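Side-chain contacts in polymerase X (Deinococcus radiodurans, PDB 2W9M), which probably catalyses DNA synthesis from deoxyribonucleoside triphosphates as a family X DNA polymerase, and also carries a zinc-binding polymerase/histidinol phosphatase (PHP) domain: residues A[515-518]-A[522-525]; A[331-336]-A[345-350]; A[211-216]-A[233-238]; A[171-176]-A[226-231]; A[471-476]-A[499-504]. All coordinates share one frame; numbering follows the deposited sequence.

Interaction 1. Residues A[515-518]-A[522-525]. With ZN (zinc ion), chain D; ZN (zinc ion), chain C.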
# COMPACT_ATOMS: atom_id res chain seq x y z
N THR A 515 5.78 3.00 4.96
CA THR A 515 5.73 2.41 3.63
C THR A 515 5.58 0.88 3.65
O THR A 515 5.05 0.29 2.71
CB THR A 515 7.00 2.76 2.83
OG1 THR A 515 8.15 2.28 3.54
CG2 THR A 515 7.12 4.26 2.65
N ASP A 516 6.06 0.25 4.72
CA ASP A 516 6.08 -1.20 4.81
C ASP A 516 6.87 -1.78 3.64
O ASP A 516 6.53 -2.84 3.10
CB ASP A 516 4.65 -1.76 4.81
CG ASP A 516 4.57 -3.15 5.41
OD1 ASP A 516 5.64 -3.74 5.70
OD2 ASP A 516 3.45 -3.67 5.59
N ALA A 517 7.93 -1.08 3.24
CA ALA A 517 8.74 -1.48 2.09
C ALA A 517 9.39 -2.85 2.23
O ALA A 517 10.08 -3.13 3.22
CB ALA A 517 9.81 -0.42 1.81
N HIS A 518 9.18 -3.71 1.24
CA HIS A 518 9.84 -5.01 1.20
C HIS A 518 10.99 -4.99 0.19
O HIS A 518 11.65 -6.00 -0.05
CB HIS A 518 8.83 -6.10 0.85
CG HIS A 518 7.95 -6.47 2.00
ND1 HIS A 518 6.93 -5.66 2.44
CD2 HIS A 518 7.94 -7.56 2.81
CE1 HIS A 518 6.32 -6.24 3.46
NE2 HIS A 518 6.92 -7.39 3.71
N GLY A 522 10.21 0.33 -2.66
CA GLY A 522 9.02 0.39 -1.84
C GLY A 522 8.97 1.64 -0.99
O GLY A 522 7.90 2.03 -0.50
N LEU A 523 10.12 2.27 -0.80
CA LEU A 523 10.22 3.48 0.01
C LEU A 523 9.58 4.67 -0.71
O LEU A 523 9.25 5.68 -0.08
CB LEU A 523 11.68 3.79 0.34
CG LEU A 523 12.40 2.75 1.21
CD1 LEU A 523 13.90 2.99 1.21
CD2 LEU A 523 11.86 2.75 2.63
N ARG A 524 9.40 4.54 -2.02
CA ARG A 524 8.75 5.59 -2.81
C ARG A 524 7.23 5.50 -2.71
O ARG A 524 6.52 6.29 -3.33
CB ARG A 524 9.19 5.53 -4.28
CG ARG A 524 10.68 5.31 -4.49
CD ARG A 524 11.11 5.75 -5.88
NE ARG A 524 11.71 7.09 -5.87
CZ ARG A 524 11.04 8.23 -5.94
NH1 ARG A 524 9.71 8.22 -6.03
NH2 ARG A 524 11.69 9.39 -5.92
N ASP A 525 6.73 4.55 -1.94
CA ASP A 525 5.29 4.42 -1.72
C ASP A 525 4.80 5.48 -0.74
O ASP A 525 3.60 5.76 -0.68
CB ASP A 525 4.94 3.02 -1.21
CG ASP A 525 5.00 1.97 -2.30
OD1 ASP A 525 4.75 0.78 -2.01
OD2 ASP A 525 5.31 2.33 -3.46
ZN ZN D . 5.19 -5.16 7.58
ZN ZN C . 6.35 -8.96 4.97
O HOH W 1 5.62 -0.76 -0.22

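Interaction 2. Residues A[331-336]-A[345-350]. With ZN (zinc ion), chain D.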
# COMPACT_ATOMS: atom_id res chain seq x y z
N ILE A 331 10.12 4.32 8.93
CA ILE A 331 10.05 3.14 9.79
C ILE A 331 9.14 2.06 9.23
O ILE A 331 8.40 2.28 8.26
CB ILE A 331 9.62 3.50 11.23
CG1 ILE A 331 8.16 3.97 11.25
CG2 ILE A 331 10.56 4.54 11.82
CD1 ILE A 331 7.64 4.26 12.66
N HIS A 332 9.19 0.89 9.85
CA HIS A 332 8.46 -0.29 9.40
C HIS A 332 8.85 -0.67 7.97
O HIS A 332 8.06 -0.57 7.04
CB HIS A 332 6.95 -0.07 9.53
CG HIS A 332 6.15 -1.30 9.27
ND1 HIS A 332 4.78 -1.27 9.08
CD2 HIS A 332 6.51 -2.59 9.14
CE1 HIS A 332 4.34 -2.49 8.86
NE2 HIS A 332 5.37 -3.32 8.89
N THR A 333 10.10 -1.11 7.81
CA THR A 333 10.59 -1.59 6.53
C THR A 333 11.07 -3.03 6.70
O THR A 333 11.37 -3.45 7.81
CB THR A 333 11.76 -0.73 6.03
OG1 THR A 333 12.84 -0.82 6.97
CG2 THR A 333 11.35 0.72 5.88
N HIS A 334 11.13 -3.78 5.61
CA HIS A 334 11.56 -5.18 5.68
C HIS A 334 12.84 -5.43 4.90
O HIS A 334 13.12 -4.75 3.92
CB HIS A 334 10.45 -6.12 5.21
CG HIS A 334 9.24 -6.12 6.09
ND1 HIS A 334 9.00 -7.11 7.02
CD2 HIS A 334 8.22 -5.24 6.21
CE1 HIS A 334 7.87 -6.84 7.66
NE2 HIS A 334 7.39 -5.71 7.19
N SER A 335 13.62 -6.40 5.36
CA SER A 335 14.90 -6.72 4.76
C SER A 335 15.00 -8.20 4.41
O SER A 335 14.06 -8.97 4.63
CB SER A 335 16.04 -6.36 5.71
OG SER A 335 16.12 -7.30 6.78
N THR A 336 16.15 -8.59 3.88
CA THR A 336 16.44 -9.98 3.56
C THR A 336 16.30 -10.92 4.77
O THR A 336 15.99 -12.10 4.61
CB THR A 336 17.84 -10.11 2.94
OG1 THR A 336 17.71 -10.12 1.51
CG2 THR A 336 18.52 -11.38 3.39
N ARG A 345 21.52 -2.61 4.75
CA ARG A 345 22.38 -1.54 4.26
C ARG A 345 21.81 -0.90 2.99
O ARG A 345 21.76 0.32 2.88
CB ARG A 345 23.82 -2.02 4.01
CG ARG A 345 24.78 -0.89 3.62
CD ARG A 345 26.15 -1.39 3.17
NE ARG A 345 27.08 -1.58 4.28
CZ ARG A 345 27.36 -2.76 4.82
NH1 ARG A 345 26.78 -3.87 4.37
NH2 ARG A 345 28.22 -2.84 5.83
N GLU A 346 21.38 -1.73 2.04
CA GLU A 346 20.79 -1.22 0.80
C GLU A 346 19.56 -0.36 1.10
O GLU A 346 19.38 0.71 0.52
CB GLU A 346 20.41 -2.37 -0.14
CG GLU A 346 21.52 -3.38 -0.40
CD GLU A 346 21.10 -4.49 -1.35
OE1 GLU A 346 21.07 -5.67 -0.93
OE2 GLU A 346 20.80 -4.19 -2.53
N MET A 347 18.72 -0.83 2.02
CA MET A 347 17.53 -0.10 2.43
C MET A 347 17.89 1.23 3.09
O MET A 347 17.31 2.27 2.75
CB MET A 347 16.65 -0.94 3.36
CG MET A 347 16.09 -2.20 2.70
SD MET A 347 14.81 -1.84 1.48
CE MET A 347 13.47 -1.31 2.54
N ALA A 348 18.84 1.22 4.02
CA ALA A 348 19.28 2.45 4.68
C ALA A 348 19.86 3.45 3.68
O ALA A 348 19.49 4.63 3.69
CB ALA A 348 20.28 2.14 5.78
N GLU A 349 20.77 2.99 2.83
CA GLU A 349 21.31 3.83 1.75
C GLU A 349 20.18 4.40 0.91
O GLU A 349 20.20 5.56 0.52
CB GLU A 349 22.26 3.03 0.85
CG GLU A 349 23.74 3.27 1.09
CD GLU A 349 24.38 2.18 1.93
OE1 GLU A 349 25.17 1.38 1.36
OE2 GLU A 349 24.10 2.11 3.14
N ALA A 350 19.19 3.56 0.61
CA ALA A 350 18.05 3.98 -0.20
C ALA A 350 17.26 5.12 0.44
O ALA A 350 16.88 6.07 -0.24
CB ALA A 350 17.14 2.79 -0.50
ZN ZN D . 5.19 -5.16 7.58

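Interaction 3. Residues A[211-216]-A[233-238]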
# COMPACT_ATOMS: atom_id res chain seq x y z
N ALA A 211 -2.70 13.22 -31.93
CA ALA A 211 -1.45 13.28 -32.68
C ALA A 211 -0.26 12.75 -31.87
O ALA A 211 0.75 12.33 -32.44
CB ALA A 211 -1.17 14.70 -33.14
N ARG A 212 -0.38 12.77 -30.54
CA ARG A 212 0.68 12.28 -29.67
C ARG A 212 0.30 10.92 -29.10
O ARG A 212 1.17 10.13 -28.70
CB ARG A 212 0.96 13.28 -28.55
CG ARG A 212 0.44 14.66 -28.87
CD ARG A 212 1.39 15.78 -28.50
NE ARG A 212 0.97 17.02 -29.15
CZ ARG A 212 1.63 18.17 -29.10
NH1 ARG A 212 2.77 18.25 -28.41
NH2 ARG A 212 1.16 19.23 -29.73
N LEU A 213 -1.00 10.64 -29.06
CA LEU A 213 -1.51 9.34 -28.65
C LEU A 213 -2.55 8.87 -29.65
O LEU A 213 -3.75 9.06 -29.45
CB LEU A 213 -2.12 9.42 -27.25
CG LEU A 213 -1.21 9.90 -26.12
CD1 LEU A 213 -1.97 9.98 -24.80
CD2 LEU A 213 0.01 9.01 -25.99
N PRO A 214 -2.09 8.25 -30.75
CA PRO A 214 -2.96 7.83 -31.86
C PRO A 214 -3.94 6.74 -31.44
O PRO A 214 -5.01 6.59 -32.04
CB PRO A 214 -1.97 7.29 -32.90
CG PRO A 214 -0.62 7.83 -32.49
CD PRO A 214 -0.68 7.92 -31.00
N GLU A 215 -3.57 5.98 -30.42
CA GLU A 215 -4.35 4.84 -29.95
C GLU A 215 -5.78 5.24 -29.58
O GLU A 215 -6.74 4.57 -29.96
CB GLU A 215 -3.69 4.23 -28.71
CG GLU A 215 -2.21 4.55 -28.55
CD GLU A 215 -1.78 4.64 -27.09
OE1 GLU A 215 -2.65 4.56 -26.20
OE2 GLU A 215 -0.56 4.78 -26.84
N LEU A 216 -5.91 6.33 -28.83
CA LEU A 216 -7.17 6.72 -28.21
C LEU A 216 -8.32 6.88 -29.19
O LEU A 216 -8.13 6.96 -30.41
CB LEU A 216 -6.97 8.00 -27.40
CG LEU A 216 -5.84 7.95 -26.36
CD1 LEU A 216 -5.72 9.29 -25.65
CD2 LEU A 216 -6.06 6.83 -25.37
N VAL A 233 -8.09 4.52 -19.72
CA VAL A 233 -7.58 5.88 -19.79
C VAL A 233 -8.64 6.86 -20.28
O VAL A 233 -9.40 6.55 -21.20
CB VAL A 233 -6.37 5.97 -20.74
CG1 VAL A 233 -6.07 7.41 -21.10
CG2 VAL A 233 -5.16 5.30 -20.12
N GLU A 234 -8.70 8.03 -19.66
CA GLU A 234 -9.58 9.09 -20.11
C GLU A 234 -8.84 10.42 -20.13
O GLU A 234 -8.23 10.81 -19.14
CB GLU A 234 -10.81 9.21 -19.20
CG GLU A 234 -11.79 8.06 -19.34
CD GLU A 234 -13.02 8.25 -18.47
OE1 GLU A 234 -13.57 9.37 -18.44
OE2 GLU A 234 -13.43 7.27 -17.82
N ILE A 235 -8.90 11.10 -21.26
CA ILE A 235 -8.26 12.39 -21.41
C ILE A 235 -9.30 13.39 -21.86
O ILE A 235 -9.96 13.20 -22.88
CB ILE A 235 -7.09 12.33 -22.41
CG1 ILE A 235 -6.01 11.37 -21.89
CG2 ILE A 235 -6.51 13.71 -22.66
CD1 ILE A 235 -4.80 11.24 -22.79
N ALA A 236 -9.48 14.44 -21.07
CA ALA A 236 -10.43 15.49 -21.40
C ALA A 236 -9.67 16.76 -21.71
O ALA A 236 -8.75 17.13 -20.97
CB ALA A 236 -11.41 15.71 -20.26
N CYS A 237 -10.03 17.43 -22.79
CA CYS A 237 -9.35 18.65 -23.20
C CYS A 237 -10.30 19.84 -23.30
O CYS A 237 -11.52 19.69 -23.28
CB CYS A 237 -8.60 18.43 -24.51
SG CYS A 237 -9.40 17.26 -25.63
N ALA A 238 -9.72 21.04 -23.40
CA ALA A 238 -10.47 22.28 -23.42
C ALA A 238 -9.59 23.41 -23.94
O ALA A 238 -8.36 23.31 -23.90
CB ALA A 238 -10.98 22.61 -22.03

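Interaction 4. Residues A[171-176]-A[226-231]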
# COMPACT_ATOMS: atom_id res chain seq x y z
N GLU A 171 0.82 9.56 -15.16
CA GLU A 171 2.12 10.24 -15.19
C GLU A 171 2.89 9.96 -16.48
O GLU A 171 3.51 10.85 -17.05
CB GLU A 171 2.96 9.89 -13.96
CG GLU A 171 4.43 9.57 -14.25
CD GLU A 171 4.79 8.10 -14.00
OE1 GLU A 171 4.75 7.66 -12.83
OE2 GLU A 171 5.12 7.38 -14.98
N GLU A 172 2.83 8.71 -16.95
CA GLU A 172 3.51 8.31 -18.17
C GLU A 172 2.91 8.96 -19.41
O GLU A 172 3.65 9.45 -20.28
CB GLU A 172 3.50 6.78 -18.32
CG GLU A 172 4.41 6.25 -19.42
CD GLU A 172 4.34 4.74 -19.56
OE1 GLU A 172 5.31 4.14 -20.06
OE2 GLU A 172 3.31 4.16 -19.16
N LEU A 173 1.58 8.97 -19.51
CA LEU A 173 0.90 9.56 -20.66
C LEU A 173 1.07 11.08 -20.70
O LEU A 173 1.12 11.67 -21.77
CB LEU A 173 -0.58 9.21 -20.67
CG LEU A 173 -0.89 7.73 -20.87
CD1 LEU A 173 -2.37 7.52 -21.13
CD2 LEU A 173 -0.05 7.17 -22.01
N ALA A 174 1.15 11.70 -19.52
CA ALA A 174 1.42 13.12 -19.45
C ALA A 174 2.72 13.43 -20.18
O ALA A 174 2.84 14.44 -20.87
CB ALA A 174 1.48 13.59 -18.01
N GLY A 175 3.70 12.53 -20.02
CA GLY A 175 4.99 12.66 -20.68
C GLY A 175 4.87 12.88 -22.18
O GLY A 175 5.68 13.60 -22.78
N ALA A 176 3.87 12.26 -22.80
CA ALA A 176 3.67 12.36 -24.24
C ALA A 176 2.81 13.57 -24.63
O ALA A 176 2.67 13.88 -25.81
CB ALA A 176 3.05 11.08 -24.78
N GLY A 226 -9.59 5.20 -23.93
CA GLY A 226 -8.84 4.08 -24.46
C GLY A 226 -8.37 3.16 -23.36
O GLY A 226 -8.94 3.13 -22.27
N ASP A 227 -7.31 2.40 -23.64
CA ASP A 227 -6.81 1.40 -22.72
C ASP A 227 -5.31 1.31 -22.90
O ASP A 227 -4.83 0.88 -23.96
CB ASP A 227 -7.46 0.05 -23.03
CG ASP A 227 -7.45 -0.90 -21.84
OD1 ASP A 227 -8.16 -0.61 -20.85
OD2 ASP A 227 -6.75 -1.94 -21.90
N TYR A 228 -4.55 1.72 -21.89
CA TYR A 228 -3.10 1.59 -21.95
C TYR A 228 -2.59 0.44 -21.09
O TYR A 228 -2.52 0.55 -19.87
CB TYR A 228 -2.40 2.90 -21.56
CG TYR A 228 -0.92 2.86 -21.85
CD1 TYR A 228 -0.44 2.98 -23.15
CD2 TYR A 228 0.01 2.69 -20.82
CE1 TYR A 228 0.92 2.94 -23.42
CE2 TYR A 228 1.36 2.66 -21.08
CZ TYR A 228 1.81 2.78 -22.38
OH TYR A 228 3.16 2.74 -22.65
N GLU A 229 -2.23 -0.66 -21.75
CA GLU A 229 -1.72 -1.84 -21.07
C GLU A 229 -2.64 -2.31 -19.95
O GLU A 229 -2.19 -2.56 -18.83
CB GLU A 229 -0.30 -1.59 -20.56
CG GLU A 229 0.69 -1.34 -21.69
CD GLU A 229 2.07 -0.97 -21.20
OE1 GLU A 229 2.30 -1.01 -19.97
OE2 GLU A 229 2.93 -0.64 -22.04
N GLY A 230 -3.93 -2.42 -20.26
CA GLY A 230 -4.91 -2.93 -19.32
C GLY A 230 -5.54 -1.87 -18.44
O GLY A 230 -6.59 -2.09 -17.84
N VAL A 231 -4.89 -0.72 -18.35
CA VAL A 231 -5.37 0.38 -17.51
C VAL A 231 -6.23 1.34 -18.33
O VAL A 231 -5.73 2.00 -19.24
CB VAL A 231 -4.20 1.16 -16.90
CG1 VAL A 231 -4.72 2.25 -15.98
CG2 VAL A 231 -3.27 0.22 -16.15

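Interaction 5. Residues A[471-476]-A[499-504]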
# COMPACT_ATOMS: atom_id res chain seq x y z
N ASP A 471 -14.35 -3.96 15.78
CA ASP A 471 -14.89 -2.67 16.17
C ASP A 471 -13.78 -1.63 16.23
O ASP A 471 -13.18 -1.41 17.29
CB ASP A 471 -15.59 -2.77 17.53
CG ASP A 471 -16.13 -1.44 18.01
OD1 ASP A 471 -16.27 -0.51 17.18
OD2 ASP A 471 -16.41 -1.33 19.22
N LEU A 472 -13.51 -0.99 15.10
CA LEU A 472 -12.35 -0.11 14.98
C LEU A 472 -12.32 0.97 16.07
O LEU A 472 -11.27 1.23 16.65
CB LEU A 472 -12.31 0.53 13.60
CG LEU A 472 -10.97 0.51 12.85
CD1 LEU A 472 -10.83 1.79 12.03
CD2 LEU A 472 -9.78 0.35 13.77
N ASP A 473 -13.47 1.57 16.35
CA ASP A 473 -13.54 2.66 17.33
C ASP A 473 -13.09 2.23 18.73
O ASP A 473 -12.42 2.99 19.43
CB ASP A 473 -14.94 3.26 17.38
CG ASP A 473 -15.19 4.27 16.27
OD1 ASP A 473 -16.26 4.93 16.27
OD2 ASP A 473 -14.32 4.40 15.38
N ALA A 474 -13.47 1.02 19.13
CA ALA A 474 -13.01 0.47 20.40
C ALA A 474 -11.49 0.33 20.41
O ALA A 474 -10.83 0.72 21.37
CB ALA A 474 -13.67 -0.87 20.67
N VAL A 475 -10.95 -0.23 19.33
CA VAL A 475 -9.51 -0.45 19.22
C VAL A 475 -8.75 0.87 19.23
O VAL A 475 -7.77 1.02 19.96
CB VAL A 475 -9.13 -1.24 17.96
CG1 VAL A 475 -7.62 -1.37 17.85
CG2 VAL A 475 -9.78 -2.61 17.98
N LEU A 476 -9.20 1.82 18.43
CA LEU A 476 -8.58 3.14 18.36
C LEU A 476 -8.63 3.85 19.72
O LEU A 476 -7.69 4.54 20.10
CB LEU A 476 -9.23 4.00 17.28
CG LEU A 476 -9.00 3.55 15.84
CD1 LEU A 476 -9.51 4.59 14.85
CD2 LEU A 476 -7.52 3.29 15.59
N TRP A 499 -8.26 6.68 5.35
CA TRP A 499 -8.21 8.13 5.59
C TRP A 499 -9.51 8.63 6.21
O TRP A 499 -9.52 9.66 6.88
CB TRP A 499 -7.87 8.91 4.32
CG TRP A 499 -8.93 8.88 3.26
CD1 TRP A 499 -8.99 8.03 2.19
CD2 TRP A 499 -10.08 9.73 3.16
NE1 TRP A 499 -10.10 8.30 1.44
CE2 TRP A 499 -10.79 9.34 2.01
CE3 TRP A 499 -10.57 10.78 3.93
CZ2 TRP A 499 -11.97 9.97 1.61
CZ3 TRP A 499 -11.74 11.41 3.54
CH2 TRP A 499 -12.43 10.99 2.39
N ARG A 500 -10.60 7.90 5.98
CA ARG A 500 -11.88 8.28 6.56
C ARG A 500 -11.87 8.15 8.07
O ARG A 500 -12.41 9.00 8.76
CB ARG A 500 -13.01 7.44 5.96
CG ARG A 500 -13.36 7.84 4.53
CD ARG A 500 -14.06 6.72 3.79
NE ARG A 500 -14.06 6.96 2.35
CZ ARG A 500 -13.07 6.62 1.54
NH1 ARG A 500 -12.00 6.00 2.02
NH2 ARG A 500 -13.15 6.88 0.24
N GLU A 501 -11.24 7.10 8.57
CA GLU A 501 -11.14 6.90 10.02
C GLU A 501 -10.11 7.85 10.64
O GLU A 501 -10.28 8.30 11.77
CB GLU A 501 -10.81 5.45 10.34
CG GLU A 501 -11.86 4.46 9.88
CD GLU A 501 -13.21 4.67 10.55
OE1 GLU A 501 -13.29 5.46 11.52
OE2 GLU A 501 -14.20 4.03 10.12
N ALA A 502 -9.05 8.14 9.90
CA ALA A 502 -8.05 9.11 10.32
C ALA A 502 -8.65 10.51 10.44
O ALA A 502 -8.30 11.27 11.33
CB ALA A 502 -6.87 9.12 9.36
N LEU A 503 -9.55 10.84 9.52
CA LEU A 503 -10.24 12.13 9.54
C LEU A 503 -11.05 12.28 10.82
O LEU A 503 -11.06 13.34 11.43
CB LEU A 503 -11.16 12.27 8.32
CG LEU A 503 -11.96 13.57 8.20
CD1 LEU A 503 -11.03 14.77 8.15
CD2 LEU A 503 -12.85 13.53 6.97
N ARG A 504 -11.71 11.20 11.23
CA ARG A 504 -12.53 11.22 12.44
C ARG A 504 -11.71 11.29 13.73
O ARG A 504 -12.18 11.79 14.74
CB ARG A 504 -13.45 10.00 12.48
CG ARG A 504 -14.62 10.07 11.51
CD ARG A 504 -15.45 8.80 11.52
NE ARG A 504 -16.14 8.59 12.79
CZ ARG A 504 -15.98 7.52 13.57
NH1 ARG A 504 -15.15 6.55 13.20
NH2 ARG A 504 -16.65 7.41 14.70

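Interaction 1. Residues A[515-518]-A[522-525]
Thr515 overlaps the 3-10 turn at 522-524 with its whole branched end. Its CB lies 3.5 Å from Gly522 O, and the methyl CG2 approaches Leu523 O at 3.7 Å. The hydroxyl is turned between the backbone N and the carbonyl carbon (chi1 59°), which brings Thr515 OG1 to 3.8 Å from Leu523 CD2 and lets it take a weak hydrogen bond from Ala517 N. Beside it, Ala517 CB packs on the Gly522 carbonyl carbon at 3.6 Å, and it meets Leu523 CD2 at 3.9 Å. A side chain on Gly522 would collide with that alanine methyl, so the close approach of the two backbones suits glycine. One water joins Thr515 O to Asp525 OD1, a carboxylate oxygen that also forms a salt bridge with Arg164. A glycine in place of Thr515 would probably open a gap beside the Gly522 and Leu523 carbonyls and leave the Ala517 N-H without its weak hydroxyl partner. Asp516 and His518, the metal ligands flanking Ala517, point away from the turn: Asp516 OD1 binds one zinc ion at 2.4 Å, and His518 NE2 binds another at 2.1 Å. The contact itself holds no direct hydrogen bond, which implies that close van der Waals packing, with one bridging water, backs the ligand-bearing loop of the PHP metal centre.

Interaction 2. Residues A[331-336]-A[345-350]
Met347 reaches from helix 344-353 to the CB of Thr333 and the carbonyl of His334, and its terminal methyl does most of the touching. Met347 CE sits 3.7 Å from His334 O and 3.9 Å from Thr333 CB. The thioether gets there by folding: CG stands beside the backbone N and anti to the carbonyl carbon, and the chain then bends at both chi2 (-71°) and chi3 (-71°), curling the methyl over the strand end. Thr333 presents its CB to this methyl, while its hydroxyl is engaged elsewhere, hydrogen-bonded to Gly360 O on the adjoining strand 358-364. His334 contributes only backbone to the packing. Its ring leaves in the other direction, and His334 NE2 binds a zinc ion at 2.3 Å. His332 NE2 holds the same zinc, also at 2.3 Å, and Glu401 and Asp516 complete the site. Met347 thus lies in the second shell, behind the chain that presents two histidine ligands, and it touches Ala517 of the neighbouring ligand loop as well. An alanine at Met347 would lack the bent thioether, and the backbone at Thr333 and His334 is likely to be left with a gap behind it and greater freedom to shift. The contact joins the first strand and helix of a beta-alpha-beta unit in the PHP domain. Its chemistry implies a junction without any directional bond, one methyl in van der Waals contact with a carbonyl oxygen and a threonine CB, while the threonine hydroxyl and the histidine rings are held by Gly360 and the zinc.

Interaction 3. Residues A[211-216]-A[233-238]
Leu213 and Leu216 drop from the loop after helix 206-212 onto Val233 and Ile235 of a mixed beta-sheet, consistent with the palm of a family X polymerase. Strand 231-238 lies inside this sheet, with strand 194-203 parallel on one flank and strand 224-228 antiparallel on the other. Val233 and Ile235 both face the loop. Glu234, between them, points to the other side of the sheet, where it forms salt bridges with Arg196 and Arg250. Each leucine meets Ile235 at about a right angle, so methyl ends touch rather than whole side chains lying alongside. Ile235 is suited to this: its ethyl branch is fully extended (chi2 -180°), which sends CD1 well out from the strand. Leu213 CD1 reaches Ile235 CD1 at 3.7 Å. Leu216 spreads its two methyls over both residues, CD1 on Ile235 and CD2 on Val233, where Leu216 CD2 approaches Val233 CG1 at a looser 4.3 Å. No polar bond crosses the contact, and all four touching residues are buried. Leu177, which follows helix 163-176, packs on both Leu213 and Ile235 and extends the apolar layer between helix, loop and sheet. Three methyls form a compact triangle: Leu213 CD1 lies 3.9 Å from Leu216 CD1, and Ile235 CD1 sits over the pair, 3.6 Å from Leu216 CD1.

Interaction 4. Residues A[171-176]-A[226-231]
At the tip of the beta-hairpin formed by strands 224-228 and 231-238, Tyr228 turns its ring against Glu172 and Leu173 of helix 163-176. Leu173 CD2 lies over one ring face, nearest to Tyr228 CD1 at 4.4 Å, and Glu229 CG lies by the opposite face, toward the rim, so the ring is held between two aliphatic groups. Glu172 stretches out an extended chain and brings OE2 to 3.1 Å from Tyr228 CE2, with carboxylate and ring planes almost perpendicular (89°). This close approach is oblique to the ring and is no hydrogen bond; the tyrosine hydroxyl instead bonds to Glu129. Glu172 OE2 and Glu229 OE1 are 5.3 Å apart, and Arg125 forms salt bridges with both, which probably eases the repulsion between them. The ring swings toward the helix because CG is anti to the backbone N (chi1 -170°). Behind it, Tyr228 N bonds to Val231 O at 2.9 Å and Val231 N returns to Tyr228 O at 3.1 Å. Glu229 and Gly230 between them have positive phi values, the signature of a beta-hairpin with a two-residue type I' turn.

Interaction 5. Residues A[471-476]-A[499-504]
The carboxylate of Asp473 and the guanidinium of Arg504 meet edge to edge, their planes only 23° apart, in a salt-bridge network between two helices of the PHP domain. The guanidinium edge also receives Glu501, whose carboxylate carbon lies in the same plane. Near the start of helix 499-505 another guanidinium is used by its face: Trp499 CZ2 sits over the centre of the Arg500 guanidinium. The grip on Asp473 is end-on and double. Arg504 NH2 bonds to Asp473 OD1 at 3.0 Å and is almost straight (175°). In this bond and in the one from Arg504 NH1 to Asp473 OD2, the carboxylate oxygen uses its syn lone pair. Asp473 OD2 has a further, weak bond from Trp505 NE1. A bend at chi3 turns the end of Arg504 back toward Glu501, one helical turn earlier, so that a single arginine serves both acids. Asp473 OD2 and Glu501 OE1 are 4.1 Å apart, a repulsive pairing that the intervening positive charge probably offsets. Beside the salt bridges, Leu472 CD1 packs on Glu501 CG at 3.6 Å, the aliphatic part of the glutamate serving as its apolar surface. The helix segments 472-476 and 499-504 keep their axes 12.1 Å apart and inclined by 54°, a separation bridged at the protein surface mainly by Arg504 and Glu501 reaching toward Asp473 and Leu472. The network converges on one atom, Arg504 NH1, which donates to Glu501 OE1 at 2.7 Å and to Asp473 OD2 at 3.2 Å.

Read from the N terminus, interaction 4 opens first, on helix 163-176, and interaction 3 opens before it closes, so the two cross. Both end on the hairpin of strands 224-228 and 231-238, where Val233 N and Gly226 O join them, and together they tie helix and loop to one sheet. The remaining contacts follow in series within the parallel-stranded PHP region. Interaction 2 closes the short connection from strand 329-333 into helix 344-353, interaction 5 joins helices 472-482 and 499-505 and closes the length of chain that holds strand 485-489, and interaction 1 closes a tight loop after strand 511-514. Interactions 1 and 2, far apart in sequence, meet at a shared zinc ion.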